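Local coordinates for AA9 family lytic polysaccharide monooxygenase B (PDB 5NNS), which oxidises glycosidic bonds of crystalline and amorphous polysaccharides at C1, using an active-site copper ion and O2 or H2O2 as cosubstrate, at residues F107-V112 and Y149-E154. Sequence-based numbering, arbitrary orientation.
Sequences FKINQV and YILRHE. With AKR (acrylic acid), chain N.
Phe107 has CG between its backbone N and carbonyl carbon (chi1 59°), and this swings the ring back to Tyr149 although its CB starts away from that strand. Tyr149 has CG anti to its carbonyl carbon (chi1 -67°), and its CB points toward segment 107-112. The side chains cross at about a right angle. Tyr149 CE2 lies at the Phe107 ring edge, near the ring plane, 4.1 Å from Phe107 CZ. Tyr149 OH takes no part and hydrogen-bonds Ala145 O. A ring of Trp223 also meets Phe107, with the planes nearly perpendicular.

The second touch is a light one between methyl groups, with Ile109 CD1 4.4 Å from Leu151 CD1. No hydrogen bond joins segments 107-112 and 149-154. Their nearest CA atoms, those of Ile109 and Leu151, are 9.7 Å apart, because strand 85-91 runs between them.

Polar side chains bond along their own strand or elsewhere, not across the contact. Lys108 NZ bonds Gln111 OE1 at 2.8 Å and also reaches Pro218 O and Pro220 O. Gln111 NE2 in turn donates to acrylic acid OXT at 2.7 Å, with an N-H...O angle of 161°. Arg152 and Glu154 form a buried salt bridge, Arg152 NH1 to Glu154 OE1 (2.8 Å) and NH2 to OE2, through weak, bent hydrogen bonds. Tyr195 OH also bonds Glu154 OE1.

Ile109 and Asn110 both pair by backbone bonds with the single residue Val87, a classic beta bulge. The contact joins next-but-one strands on one face of the mixed sheet, in the core of the immunoglobulin-like beta-sandwich of AA9 enzymes.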
# COMPACT_ATOMS: atom_id res chain seq x y z
N PHE A 107 -5.65 -4.81 7.21
CA PHE A 107 -4.59 -5.62 7.81
C PHE A 107 -3.37 -5.63 6.90
O PHE A 107 -3.48 -5.57 5.67
CB PHE A 107 -5.07 -7.04 8.14
CG PHE A 107 -5.56 -7.83 6.95
CD1 PHE A 107 -6.88 -7.69 6.50
CD2 PHE A 107 -4.72 -8.72 6.29
CE1 PHE A 107 -7.33 -8.41 5.40
CE2 PHE A 107 -5.18 -9.45 5.19
CZ PHE A 107 -6.49 -9.29 4.75
N LYS A 108 -2.20 -5.74 7.52
CA LYS A 108 -0.91 -5.66 6.86
C LYS A 108 -0.38 -7.07 6.56
O LYS A 108 -0.27 -7.90 7.47
CB LYS A 108 0.05 -4.92 7.78
CG LYS A 108 1.33 -4.43 7.13
CD LYS A 108 2.25 -3.80 8.15
CE LYS A 108 1.79 -2.41 8.59
NZ LYS A 108 2.66 -1.85 9.67
N ILE A 109 -0.08 -7.35 5.29
CA ILE A 109 0.45 -8.67 4.89
C ILE A 109 1.96 -8.70 4.66
O ILE A 109 2.56 -9.77 4.67
CB ILE A 109 -0.27 -9.26 3.65
CG1 ILE A 109 -0.13 -8.37 2.41
CG2 ILE A 109 -1.74 -9.53 3.98
CD1 ILE A 109 -0.48 -9.08 1.12
N ASN A 110 2.56 -7.53 4.45
CA ASN A 110 4.00 -7.45 4.21
C ASN A 110 4.51 -6.05 4.50
O ASN A 110 3.85 -5.06 4.18
CB ASN A 110 4.31 -7.84 2.76
CG ASN A 110 5.78 -7.71 2.42
OD1 ASN A 110 6.18 -6.79 1.73
ND2 ASN A 110 6.60 -8.63 2.93
N GLN A 111 5.68 -5.96 5.12
CA GLN A 111 6.41 -4.70 5.19
C GLN A 111 7.90 -4.95 5.29
O GLN A 111 8.33 -6.01 5.77
CB GLN A 111 5.95 -3.88 6.40
CG GLN A 111 6.33 -4.49 7.74
CD GLN A 111 5.72 -3.77 8.91
OE1 GLN A 111 5.12 -2.70 8.75
NE2 GLN A 111 5.89 -4.32 10.11
N VAL A 112 8.68 -3.98 4.82
CA VAL A 112 10.12 -3.97 5.02
C VAL A 112 10.51 -2.52 5.30
O VAL A 112 10.27 -1.64 4.48
CB VAL A 112 10.91 -4.51 3.80
CG1 VAL A 112 12.40 -4.57 4.11
CG2 VAL A 112 10.42 -5.90 3.39
N TYR A 149 -11.63 -8.16 -1.78
CA TYR A 149 -10.62 -7.42 -1.02
C TYR A 149 -10.00 -6.29 -1.82
O TYR A 149 -9.83 -6.41 -3.05
CB TYR A 149 -9.47 -8.36 -0.61
CG TYR A 149 -9.82 -9.43 0.38
CD1 TYR A 149 -10.38 -10.63 -0.04
CD2 TYR A 149 -9.56 -9.26 1.74
CE1 TYR A 149 -10.68 -11.63 0.86
CE2 TYR A 149 -9.86 -10.25 2.66
CZ TYR A 149 -10.42 -11.44 2.22
OH TYR A 149 -10.73 -12.43 3.12
N ILE A 150 -9.64 -5.21 -1.13
CA ILE A 150 -8.70 -4.23 -1.68
C ILE A 150 -7.28 -4.72 -1.36
O ILE A 150 -7.04 -5.24 -0.28
CB ILE A 150 -8.87 -2.83 -1.06
CG1 ILE A 150 -10.29 -2.29 -1.31
CG2 ILE A 150 -7.83 -1.87 -1.62
CD1 ILE A 150 -10.68 -2.14 -2.77
N LEU A 151 -6.37 -4.55 -2.32
CA LEU A 151 -4.93 -4.76 -2.12
C LEU A 151 -4.27 -3.40 -2.21
O LEU A 151 -4.36 -2.73 -3.24
CB LEU A 151 -4.36 -5.67 -3.21
CG LEU A 151 -2.83 -5.89 -3.20
CD1 LEU A 151 -2.43 -6.67 -1.96
CD2 LEU A 151 -2.38 -6.61 -4.47
N ARG A 152 -3.58 -3.01 -1.14
CA ARG A 152 -3.09 -1.65 -0.96
C ARG A 152 -1.57 -1.64 -0.82
O ARG A 152 -1.03 -2.31 0.07
CB ARG A 152 -3.75 -1.05 0.29
CG ARG A 152 -3.10 0.22 0.83
CD ARG A 152 -3.93 0.85 1.93
NE ARG A 152 -3.57 2.26 2.14
CZ ARG A 152 -2.60 2.70 2.94
NH1 ARG A 152 -1.84 1.86 3.64
NH2 ARG A 152 -2.39 4.01 3.04
N HIS A 153 -0.88 -0.88 -1.68
CA HIS A 153 0.57 -0.68 -1.57
C HIS A 153 0.85 0.73 -1.10
O HIS A 153 0.20 1.68 -1.55
CB HIS A 153 1.27 -0.92 -2.91
CG HIS A 153 1.25 -2.34 -3.35
ND1 HIS A 153 0.15 -2.92 -3.94
CD2 HIS A 153 2.18 -3.32 -3.26
CE1 HIS A 153 0.40 -4.19 -4.20
NE2 HIS A 153 1.63 -4.46 -3.80
N GLU A 154 1.82 0.87 -0.20
CA GLU A 154 2.15 2.15 0.40
C GLU A 154 3.65 2.33 0.57
O GLU A 154 4.35 1.44 1.06
CB GLU A 154 1.47 2.29 1.76
CG GLU A 154 1.61 3.68 2.37
CD GLU A 154 0.78 3.86 3.62
OE1 GLU A 154 0.67 2.91 4.42
OE2 GLU A 154 0.22 4.97 3.79
CA AKR N . 5.83 -3.96 13.82
CB AKR N . 5.79 -4.28 15.10
C AKR N . 4.96 -2.89 13.26
O AKR N . 4.17 -2.27 14.00
OXT AKR N . 5.04 -2.62 12.04